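Local coordinates for protein endo-beta-1,4-glucanase (cellulase B) (PDB 4V2X) that hydrolyses xyloglucan and beta-1,3-1,4-glucans with a family 5 catalytic module followed by an immunoglobulin-like module and a CBM46 carbohydrate-binding module, at residues W155-Y159 against K171-L175; V195-F200 against P241-T245; L457-V463 against F475-R481. All blocks are in the same frame, centred on the assembly; numbering follows the deposited sequence. Where two conformers were deposited one is given.

Interaction 1 (W155-Y159 against K171-L175); sequences WLWIY and KYRSL
Lys-171 lies flat across one face of the Trp-157 indole, its aliphatic chain and its ammonium group covering both rings in turn. CD sits 3.6 Å from the centroid of the six-membered ring of Trp-157, nearly on the ring normal, in a CH-pi contact. Further along the chain, NZ stands 3.6 Å from the centroid of the five-membered ring, only 9° off its normal, which makes a cation-pi pair. Lys-171 can reach both because it is fully extended, with CG pointing away from its own backbone N (chi1 -170°) and no bend further out. The six-membered ring points toward helix 165-183: its CZ2 meets CD1 of Leu-175 at 3.7 Å, and CH2 lies 3.7 Å from the backbone N of Tyr-172. CG1 of Ile-158 lies over the rim of the opposite face of the indole, while NE1 bonds to Asp-153 and so fixes the turn of the ring. This buried packing gives way to a more open polar end, where NZ of the partly exposed Lys-171 forms a salt bridge with Glu-113 and a hydrogen bond to a glycerol, probably from the crystallisation liquor. The apolar touch of Ile-158 CD1 on Tyr-172 CD1, at 4.2 Å, is also looser, and the phenol OH is held by the carbonyl of Leu-218. A leucine in place of Trp-157 would probably leave the ammonium of Lys-171 without its aromatic platform and open a gap beside Leu-175. The contact packs the short helix 153-158, in the loop after strand 145-149, on the barrel helix 165-183, within the (beta/alpha)8 fold of the family 5 glycoside hydrolases.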
loop_
_atom_site.group_PDB
_atom_site.type_symbol
_atom_site.label_atom_id
_atom_site.label_comp_id
_atom_site.label_asym_id
_atom_site.label_seq_id
_atom_site.Cartn_x
_atom_site.Cartn_y
_atom_site.Cartn_z
ATOM N N TRP A 155 3.763 -14.921 -16.068
ATOM C CA TRP A 155 2.674 -15.909 -15.915
ATOM C C TRP A 155 3.150 -17.350 -15.883
ATOM O O TRP A 155 2.363 -18.248 -15.589
ATOM C CB TRP A 155 1.595 -15.743 -17.000
ATOM C CG TRP A 155 2.094 -15.889 -18.392
ATOM C CD1 TRP A 155 2.510 -14.886 -19.213
ATOM C CD2 TRP A 155 2.228 -17.102 -19.140
ATOM N NE1 TRP A 155 2.895 -15.395 -20.423
ATOM C CE2 TRP A 155 2.740 -16.754 -20.406
ATOM C CE3 TRP A 155 1.975 -18.450 -18.862
ATOM C CZ2 TRP A 155 2.998 -17.697 -21.397
ATOM C CZ3 TRP A 155 2.234 -19.387 -19.849
ATOM C CH2 TRP A 155 2.738 -19.005 -21.102
ATOM N N LEU A 156 4.424 -17.582 -16.176
ATOM C CA LEU A 156 4.991 -18.908 -16.013
ATOM C C LEU A 156 5.262 -19.233 -14.539
ATOM O O LEU A 156 5.117 -20.380 -14.132
ATOM C CB LEU A 156 6.264 -19.065 -16.837
ATOM C CG LEU A 156 6.038 -19.115 -18.352
ATOM C CD1 LEU A 156 7.330 -18.863 -19.110
ATOM C CD2 LEU A 156 5.406 -20.433 -18.779
ATOM N N TRP A 157 5.662 -18.242 -13.741
ATOM C CA TRP A 157 5.950 -18.497 -12.320
ATOM C C TRP A 157 5.831 -17.298 -11.364
ATOM O O TRP A 157 5.522 -17.488 -10.191
ATOM C CB TRP A 157 7.337 -19.150 -12.155
ATOM C CG TRP A 157 8.457 -18.333 -12.717
ATOM C CD1 TRP A 157 8.916 -18.355 -14.005
ATOM C CD2 TRP A 157 9.254 -17.366 -12.026
ATOM N NE1 TRP A 157 9.947 -17.474 -14.156
ATOM C CE2 TRP A 157 10.174 -16.844 -12.960
ATOM C CE3 TRP A 157 9.288 -16.893 -10.707
ATOM C CZ2 TRP A 157 11.111 -15.870 -12.624
ATOM C CZ3 TRP A 157 10.218 -15.919 -10.372
ATOM C CH2 TRP A 157 11.116 -15.419 -11.327
ATOM N N ILE A 158 6.070 -16.071 -11.829
ATOM C CA ILE A 158 6.099 -14.938 -10.902
ATOM C C ILE A 158 4.729 -14.762 -10.211
ATOM O O ILE A 158 4.654 -14.457 -9.015
ATOM C CB ILE A 158 6.552 -13.632 -11.598
ATOM C CG1 ILE A 158 8.027 -13.727 -11.982
ATOM C CG2 ILE A 158 6.316 -12.435 -10.680
ATOM C CD1 ILE A 158 8.517 -12.610 -12.883
ATOM N N TYR A 159 3.663 -15.009 -10.968
ATOM C CA TYR A 159 2.285 -14.903 -10.473
ATOM C C TYR A 159 1.992 -15.776 -9.244
ATOM O O TYR A 159 0.994 -15.546 -8.553
ATOM C CB TYR A 159 1.297 -15.276 -11.587
ATOM C CG TYR A 159 1.184 -16.768 -11.745
ATOM C CD1 TYR A 159 2.176 -17.486 -12.401
ATOM C CD2 TYR A 159 0.112 -17.468 -11.200
ATOM C CE1 TYR A 159 2.109 -18.854 -12.520
ATOM C CE2 TYR A 159 0.031 -18.843 -11.319
ATOM C CZ TYR A 159 1.038 -19.525 -11.981
ATOM O OH TYR A 159 0.996 -20.888 -12.118
ATOM N N LYS A 171 13.881 -16.816 -6.548
ATOM C CA LYS A 171 14.116 -16.977 -7.984
ATOM C C LYS A 171 14.259 -15.634 -8.710
ATOM O O LYS A 171 15.179 -15.440 -9.507
ATOM C CB LYS A 171 12.967 -17.781 -8.585
ATOM C CG LYS A 171 13.198 -18.240 -10.013
ATOM C CD LYS A 171 12.125 -19.226 -10.426
ATOM C CE LYS A 171 12.219 -19.585 -11.898
ATOM N NZ LYS A 171 11.253 -20.649 -12.244
ATOM N N TYR A 172 13.345 -14.715 -8.416
ATOM C CA TYR A 172 13.355 -13.364 -8.986
ATOM C C TYR A 172 14.637 -12.620 -8.613
ATOM O O TYR A 172 15.294 -12.040 -9.477
ATOM C CB TYR A 172 12.125 -12.617 -8.478
ATOM C CG TYR A 172 11.901 -11.211 -8.974
ATOM C CD1 TYR A 172 11.296 -10.967 -10.204
ATOM C CD2 TYR A 172 12.214 -10.119 -8.174
ATOM C CE1 TYR A 172 11.045 -9.673 -10.640
ATOM C CE2 TYR A 172 11.966 -8.826 -8.602
ATOM C CZ TYR A 172 11.384 -8.607 -9.829
ATOM O OH TYR A 172 11.144 -7.313 -10.216
ATOM N N ARG A 173 14.991 -12.653 -7.328
ATOM C CA ARG A 173 16.229 -12.039 -6.855
ATOM C C ARG A 173 17.432 -12.606 -7.604
ATOM O O ARG A 173 18.288 -11.857 -8.065
ATOM C CB ARG A 173 16.384 -12.255 -5.346
ATOM C CG ARG A 173 17.752 -11.914 -4.777
ATOM C CD ARG A 173 17.736 -11.986 -3.258
ATOM N NE ARG A 173 17.226 -10.756 -2.666
ATOM C CZ ARG A 173 17.952 -9.653 -2.524
ATOM N NH1 ARG A 173 19.212 -9.636 -2.934
ATOM N NH2 ARG A 173 17.420 -8.568 -1.980
ATOM N N SER A 174 17.489 -13.928 -7.724
ATOM C CA SER A 174 18.619 -14.565 -8.392
ATOM C C SER A 174 18.776 -14.090 -9.836
ATOM O O SER A 174 19.881 -13.794 -10.285
ATOM C CB SER A 174 18.491 -16.085 -8.369
ATOM O OG SER A 174 19.564 -16.655 -9.102
ATOM N N LEU A 175 17.666 -14.010 -10.560
ATOM C CA LEU A 175 17.724 -13.611 -11.959
ATOM C C LEU A 175 18.203 -12.174 -12.093
ATOM O O LEU A 175 19.078 -11.891 -12.910
ATOM C CB LEU A 175 16.370 -13.811 -12.650
ATOM C CG LEU A 175 15.928 -15.262 -12.864
ATOM C CD1 LEU A 175 14.594 -15.304 -13.593
ATOM C CD2 LEU A 175 16.954 -16.073 -13.635
#

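Interaction 2 (V195-F200 against P241-T245); sequences VNEPKF and PTMET
Glu-197 and Glu-244, whose CA atoms lie 4.3 Å apart, both hold the left-handed backbone conformation seldom taken up by residues other than glycine, asparagine and aspartate, as does Thr-245. They lie in neighbouring loops of a (beta/alpha)8 barrel, following strands 190-193 and 238-241, and Asn-196, Glu-197 and Pro-198 form the Asn-Glu-Pro sequence that marks the active site of family 5 glycosidases. The carboxylate of Glu-197 is bound through OE2 to His-272 and lies near Glu-319; a cacodylate, probably from the crystallisation liquor, sits beside it, as such ions often do in pockets. One hydrogen bond joins the loops: Glu-244 N donates to Pro-198 O at 2.8 Å, fairly straight (156°) and in the carbonyl plane. The same oxygen is approached by SD of Met-243 at 3.4 Å. Met-243 starts with CG anti to its N (chi1 -163°) and then bends at the next two torsions, which carries the sulfur between Pro-198 and Phe-200. There SD meets the edge of the Phe-200 ring, 3.8 Å from CE2, a Met-aromatic contact in which the two side chains cross at about a right angle. Apolar packing backs this up on the barrel side, where the rings of Pro-198 and Pro-241 touch through their CG atoms at 3.7 Å. Lys-199 runs past Glu-244 without pairing with it: the contact is between CB of the lysine and CG of the glutamate, while the amine turns to the Trp-204 ring and the carboxylate to the N-H of Gly-205. Beside the Glu-197 stem, OG1 of Thr-245 lies 3.3 Å from Glu-197 CG and donates a hydrogen bond to Glu-244 O at 2.6 Å, tilted 33° from that carbonyl plane.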
loop_
_atom_site.group_PDB
_atom_site.type_symbol
_atom_site.label_atom_id
_atom_site.label_comp_id
_atom_site.label_asym_id
_atom_site.label_seq_id
_atom_site.Cartn_x
_atom_site.Cartn_y
_atom_site.Cartn_z
ATOM N N VAL A 195 9.541 -6.511 -14.727
ATOM C CA VAL A 195 8.719 -7.661 -15.103
ATOM C C VAL A 195 7.644 -7.210 -16.085
ATOM O O VAL A 195 7.062 -6.138 -15.922
ATOM C CB VAL A 195 8.065 -8.332 -13.867
ATOM C CG1 VAL A 195 7.274 -7.336 -13.035
ATOM C CG2 VAL A 195 7.160 -9.494 -14.284
ATOM N N ASN A 196 7.383 -8.028 -17.099
ATOM C CA ASN A 196 6.326 -7.722 -18.065
ATOM C C ASN A 196 4.921 -8.003 -17.525
ATOM O O ASN A 196 4.667 -9.080 -17.002
ATOM C CB ASN A 196 6.518 -8.558 -19.322
ATOM C CG ASN A 196 5.564 -8.163 -20.426
ATOM O OD1 ASN A 196 5.580 -7.024 -20.874
ATOM N ND2 ASN A 196 4.741 -9.097 -20.877
ATOM N N GLU A 197 4.011 -7.044 -17.673
ATOM C CA GLU A 197 2.576 -7.269 -17.427
ATOM C C GLU A 197 2.300 -8.092 -16.158
ATOM O O GLU A 197 1.651 -9.143 -16.206
ATOM C CB GLU A 197 1.944 -7.934 -18.662
ATOM C CG GLU A 197 2.062 -7.060 -19.904
ATOM C CD GLU A 197 1.381 -7.594 -21.154
ATOM O OE1 GLU A 197 1.022 -8.786 -21.223
ATOM O OE2 GLU A 197 1.210 -6.785 -22.098
ATOM N N PRO A 198 2.797 -7.620 -15.003
ATOM C CA PRO A 198 2.661 -8.404 -13.779
ATOM C C PRO A 198 1.217 -8.608 -13.334
ATOM O O PRO A 198 0.396 -7.706 -13.450
ATOM C CB PRO A 198 3.426 -7.575 -12.741
ATOM C CG PRO A 198 3.451 -6.198 -13.298
ATOM C CD PRO A 198 3.560 -6.384 -14.777
ATOM N N LYS A 199 0.921 -9.809 -12.856
ATOM C CA LYS A 199 -0.360 -10.095 -12.218
ATOM C C LYS A 199 -0.186 -11.330 -11.346
ATOM O O LYS A 199 0.844 -12.004 -11.430
ATOM C CB LYS A 199 -1.467 -10.289 -13.252
ATOM C CG LYS A 199 -1.280 -11.454 -14.204
ATOM C CD LYS A 199 -2.363 -11.459 -15.268
ATOM C CE LYS A 199 -2.423 -12.784 -16.009
ATOM N NZ LYS A 199 -1.113 -13.225 -16.556
ATOM N N PHE A 200 -1.170 -11.606 -10.494
ATOM C CA PHE A 200 -1.022 -12.664 -9.489
ATOM C C PHE A 200 -2.211 -13.598 -9.455
ATOM O O PHE A 200 -2.532 -14.200 -8.432
ATOM C CB PHE A 200 -0.711 -12.037 -8.130
ATOM C CG PHE A 200 0.549 -11.257 -8.152
ATOM C CD1 PHE A 200 1.773 -11.894 -7.985
ATOM C CD2 PHE A 200 0.534 -9.902 -8.453
ATOM C CE1 PHE A 200 2.956 -11.187 -8.071
ATOM C CE2 PHE A 200 1.715 -9.191 -8.547
ATOM C CZ PHE A 200 2.927 -9.831 -8.347
ATOM N N PRO A 241 6.481 -1.209 -14.074
ATOM C CA PRO A 241 5.135 -1.299 -14.613
ATOM C C PRO A 241 4.026 -1.107 -13.593
ATOM O O PRO A 241 4.205 -1.365 -12.401
ATOM C CB PRO A 241 5.082 -2.740 -15.107
ATOM C CG PRO A 241 5.894 -3.477 -14.091
ATOM C CD PRO A 241 7.028 -2.546 -13.766
ATOM N N THR A 242 2.862 -0.696 -14.081
ATOM C CA THR A 242 1.620 -0.895 -13.350
ATOM C C THR A 242 1.203 -2.367 -13.424
ATOM O O THR A 242 1.678 -3.124 -14.284
ATOM C CB THR A 242 0.474 -0.073 -13.960
ATOM O OG1 THR A 242 0.368 -0.387 -15.352
ATOM C CG2 THR A 242 0.722 1.396 -13.811
ATOM N N MET A 243 0.291 -2.763 -12.542
ATOM C CA MET A 243 -0.314 -4.103 -12.605
ATOM C C MET A 243 -0.954 -4.290 -13.978
ATOM O O MET A 243 -1.670 -3.398 -14.465
ATOM C CB MET A 243 -1.379 -4.285 -11.514
ATOM C CG MET A 243 -1.756 -5.741 -11.237
ATOM S SD MET A 243 -0.468 -6.665 -10.368
ATOM C CE MET A 243 -0.549 -5.873 -8.765
ATOM N N GLU A 244 -0.658 -5.431 -14.599
ATOM C CA GLU A 244 -1.138 -5.782 -15.949
ATOM C C GLU A 244 -0.721 -4.774 -17.022
ATOM O O GLU A 244 -1.236 -4.809 -18.142
ATOM C CB GLU A 244 -2.665 -5.961 -15.953
ATOM C CG GLU A 244 -3.150 -7.151 -15.148
ATOM C CD GLU A 244 -4.644 -7.402 -15.273
ATOM O OE1 GLU A 244 -5.364 -6.583 -15.886
ATOM O OE2 GLU A 244 -5.099 -8.437 -14.760
ATOM N N THR A 245 0.243 -3.917 -16.693
ATOM C CA THR A 245 0.577 -2.717 -17.471
ATOM C C THR A 245 -0.674 -1.941 -17.902
ATOM O O THR A 245 -0.696 -1.312 -18.964
ATOM C CB THR A 245 1.480 -3.022 -18.684
ATOM O OG1 THR A 245 0.853 -4.007 -19.517
ATOM C CG2 THR A 245 2.886 -3.511 -18.229
#

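Interaction 3 (L457-V463 against F475-R481); sequences LGTNGMV and FRVNTYR
Asn-460 and Thr-479 meet at about a right angle, the threonine hydroxyl donating to the amide oxygen, OG1 to OD1 2.6 Å, near the open end of the beta hairpin 458-467/473-480 of the immunoglobulin-like module. ND2 of the same asparagine is held by Thr-456 O, so both ends of the amide are engaged. The asparagine stands at a classic beta bulge, where Asn-460 and Gly-461 together face Val-477: Asn-460 N bonds to Val-477 O, and Val-477 N to Gly-461 O. Regular antiparallel pairing resumes on both sides, at Gly-458 with Thr-479 and at Val-463 with Phe-475.

The face carrying Val-463, Phe-475, Val-477 and Thr-479 is turned to the interior. Val-463 CG2 and Val-477 CG2 touch obliquely at 3.9 Å, helix 445-452 lies against Val-463 and Thr-479, and Phe-475 packs on Val-409 and Leu-411. The Phe-475 ring presents its edge to Val-463 O, with CD2 at 3.4 Å.

On the other face Thr-459 and the exposed Arg-476 cross nearly perpendicularly. In one of two conformers of the arginine, a bend at chi3 (71°) folds the guanidinium back, bringing NH2 to 3.2 Å from Thr-459 OG1, a weak and doubtful bond with an angle of only 123° at the hydrogen, with Thr-459 CG2 over one face of the group, toward its rim. At the far end Leu-457 spans the strand ends, its CD2 4.0 Å from Thr-479 CG2 and 3.4 Å from Arg-481 CG.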
loop_
_atom_site.group_PDB
_atom_site.type_symbol
_atom_site.label_atom_id
_atom_site.label_comp_id
_atom_site.label_asym_id
_atom_site.label_seq_id
_atom_site.Cartn_x
_atom_site.Cartn_y
_atom_site.Cartn_z
ATOM N N LEU A 457 -15.411 -7.135 -60.807
ATOM C CA LEU A 457 -15.725 -7.075 -59.376
ATOM C C LEU A 457 -14.451 -7.003 -58.546
ATOM O O LEU A 457 -13.432 -7.588 -58.913
ATOM C CB LEU A 457 -16.565 -8.282 -58.953
ATOM C CG LEU A 457 -17.895 -8.428 -59.696
ATOM C CD1 LEU A 457 -18.662 -9.646 -59.197
ATOM C CD2 LEU A 457 -18.741 -7.171 -59.567
ATOM N N GLY A 458 -14.520 -6.273 -57.436
ATOM C CA GLY A 458 -13.383 -6.088 -56.548
ATOM C C GLY A 458 -12.733 -4.746 -56.808
ATOM O O GLY A 458 -13.346 -3.845 -57.398
ATOM N N THR A 459 -11.483 -4.617 -56.389
ATOM C CA THR A 459 -10.787 -3.338 -56.465
ATOM C C THR A 459 -10.312 -3.060 -57.885
ATOM O O THR A 459 -9.491 -3.801 -58.423
ATOM C CB THR A 459 -9.593 -3.294 -55.490
ATOM O OG1 THR A 459 -10.058 -3.539 -54.155
ATOM C CG2 THR A 459 -8.906 -1.931 -55.546
ATOM N N ASN A 460 -10.827 -1.980 -58.473
ATOM C CA ASN A 460 -10.520 -1.588 -59.851
ATOM C C ASN A 460 -9.311 -0.674 -59.930
ATOM O O ASN A 460 -8.580 -0.684 -60.912
ATOM C CB ASN A 460 -11.709 -0.848 -60.482
ATOM C CG ASN A 460 -13.012 -1.608 -60.354
ATOM O OD1 ASN A 460 -13.953 -1.144 -59.699
ATOM N ND2 ASN A 460 -13.073 -2.785 -60.967
ATOM N N GLY A 461 -9.116 0.134 -58.896
ATOM C CA GLY A 461 -8.060 1.125 -58.901
ATOM C C GLY A 461 -8.116 1.944 -57.640
ATOM O O GLY A 461 -8.769 1.552 -56.670
ATOM N N MET A 462 -7.452 3.095 -57.658
ATOM C CA MET A 462 -7.295 3.911 -56.460
ATOM C C MET A 462 -7.405 5.395 -56.766
ATOM O O MET A 462 -6.925 5.848 -57.801
ATOM C CB MET A 462 -5.930 3.635 -55.844
ATOM C CG MET A 462 -5.733 4.216 -54.456
ATOM S SD MET A 462 -4.123 3.734 -53.819
ATOM C CE MET A 462 -4.080 2.025 -54.352
ATOM N N VAL A 463 -8.039 6.136 -55.857
ATOM C CA VAL A 463 -8.006 7.590 -55.865
ATOM C C VAL A 463 -7.184 7.967 -54.633
ATOM O O VAL A 463 -7.528 7.581 -53.516
ATOM C CB VAL A 463 -9.410 8.212 -55.791
ATOM C CG1 VAL A 463 -9.310 9.712 -55.580
ATOM C CG2 VAL A 463 -10.189 7.895 -57.064
ATOM N N PHE A 475 -8.072 5.856 -51.379
ATOM C CA PHE A 475 -9.408 5.305 -51.559
ATOM C C PHE A 475 -9.374 4.181 -52.581
ATOM O O PHE A 475 -9.100 4.418 -53.764
ATOM C CB PHE A 475 -10.388 6.365 -52.072
ATOM C CG PHE A 475 -10.598 7.518 -51.137
ATOM C CD1 PHE A 475 -11.477 7.411 -50.061
ATOM C CD2 PHE A 475 -9.960 8.731 -51.358
ATOM C CE1 PHE A 475 -11.677 8.479 -49.206
ATOM C CE2 PHE A 475 -10.162 9.801 -50.511
ATOM C CZ PHE A 475 -11.019 9.671 -49.429
ATOM N N ARG A 476 -9.675 2.969 -52.130
ATOM C CA ARG A 476 -9.774 1.830 -53.030
ATOM C C ARG A 476 -11.120 1.917 -53.731
ATOM O O ARG A 476 -12.164 2.022 -53.073
ATOM C CB ARG A 476 -9.649 0.518 -52.257
ATOM C CG ARG A 476 -8.307 0.362 -51.562
ATOM C CD ARG A 476 -8.300 -0.817 -50.603
ATOM N NE ARG A 476 -8.319 -2.081 -51.323
ATOM C CZ ARG A 476 -7.251 -2.623 -51.896
ATOM N NH1 ARG A 476 -6.084 -2.006 -51.825
ATOM N NH2 ARG A 476 -7.352 -3.776 -52.543
ATOM N N VAL A 477 -11.105 1.908 -55.065
ATOM C CA VAL A 477 -12.330 2.002 -55.843
ATOM C C VAL A 477 -12.763 0.581 -56.195
ATOM O O VAL A 477 -12.062 -0.120 -56.925
ATOM C CB VAL A 477 -12.144 2.859 -57.113
ATOM C CG1 VAL A 477 -13.418 2.863 -57.953
ATOM C CG2 VAL A 477 -11.736 4.277 -56.737
ATOM N N ASN A 478 -13.906 0.171 -55.646
ATOM C CA ASN A 478 -14.366 -1.215 -55.684
ATOM C C ASN A 478 -15.703 -1.350 -56.380
ATOM O O ASN A 478 -16.645 -0.631 -56.053
ATOM C CB ASN A 478 -14.520 -1.754 -54.259
ATOM C CG ASN A 478 -13.231 -1.686 -53.464
ATOM O OD1 ASN A 478 -12.141 -1.810 -54.016
ATOM N ND2 ASN A 478 -13.348 -1.473 -52.152
ATOM N N THR A 479 -15.793 -2.275 -57.330
ATOM C CA THR A 479 -17.072 -2.607 -57.933
ATOM C C THR A 479 -17.628 -3.842 -57.242
ATOM O O THR A 479 -16.901 -4.809 -57.022
ATOM C CB THR A 479 -16.928 -2.871 -59.439
ATOM O OG1 THR A 479 -16.429 -1.687 -60.075
ATOM C CG2 THR A 479 -18.263 -3.246 -60.048
ATOM N N TYR A 480 -18.914 -3.799 -56.898
ATOM C CA TYR A 480 -19.556 -4.907 -56.199
ATOM C C TYR A 480 -20.944 -5.221 -56.758
ATOM O O TYR A 480 -21.578 -4.388 -57.416
ATOM C CB TYR A 480 -19.664 -4.598 -54.701
ATOM C CG TYR A 480 -20.765 -3.610 -54.349
ATOM C CD1 TYR A 480 -20.590 -2.243 -54.550
ATOM C CD2 TYR A 480 -21.983 -4.042 -53.842
ATOM C CE1 TYR A 480 -21.591 -1.341 -54.242
ATOM C CE2 TYR A 480 -22.987 -3.144 -53.528
ATOM C CZ TYR A 480 -22.780 -1.791 -53.726
ATOM O OH TYR A 480 -23.774 -0.882 -53.426
ATOM N N ARG A 481 -21.387 -6.454 -56.498
ATOM C CA ARG A 481 -22.789 -6.850 -56.632
ATOM C C ARG A 481 -23.223 -7.442 -55.302
ATOM O O ARG A 481 -22.393 -7.749 -54.448
ATOM C CB ARG A 481 -22.985 -7.927 -57.691
ATOM C CG ARG A 481 -22.025 -7.881 -58.854
ATOM C CD ARG A 481 -22.242 -9.081 -59.756
ATOM N NE ARG A 481 -23.622 -9.136 -60.237
ATOM C CZ ARG A 481 -24.421 -10.200 -60.165
ATOM N NH1 ARG A 481 -23.997 -11.347 -59.647
ATOM N NH2 ARG A 481 -25.657 -10.120 -60.638
#

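Interactions 1 and 2 belong to the catalytic barrel and touch each other: Ile-158 CD1 lies 3.7 Å from Val-195 CG2, and the carbonyl of Lys-199 meets Tyr-159, so helix 153-158 packs on the loop that carries Glu-197. Both are buried, but the first is helix packing through an aromatic and a cation, whereas the second joins two irregular loops through one backbone hydrogen bond, prolines and a sulfur. Interaction 3 stands apart in the immunoglobulin-like module, nearest atoms about 31 Å from interaction 2. It is strand pairing, rich in backbone bonds, with a mostly apolar inner face and a mixed, partly exposed outer one.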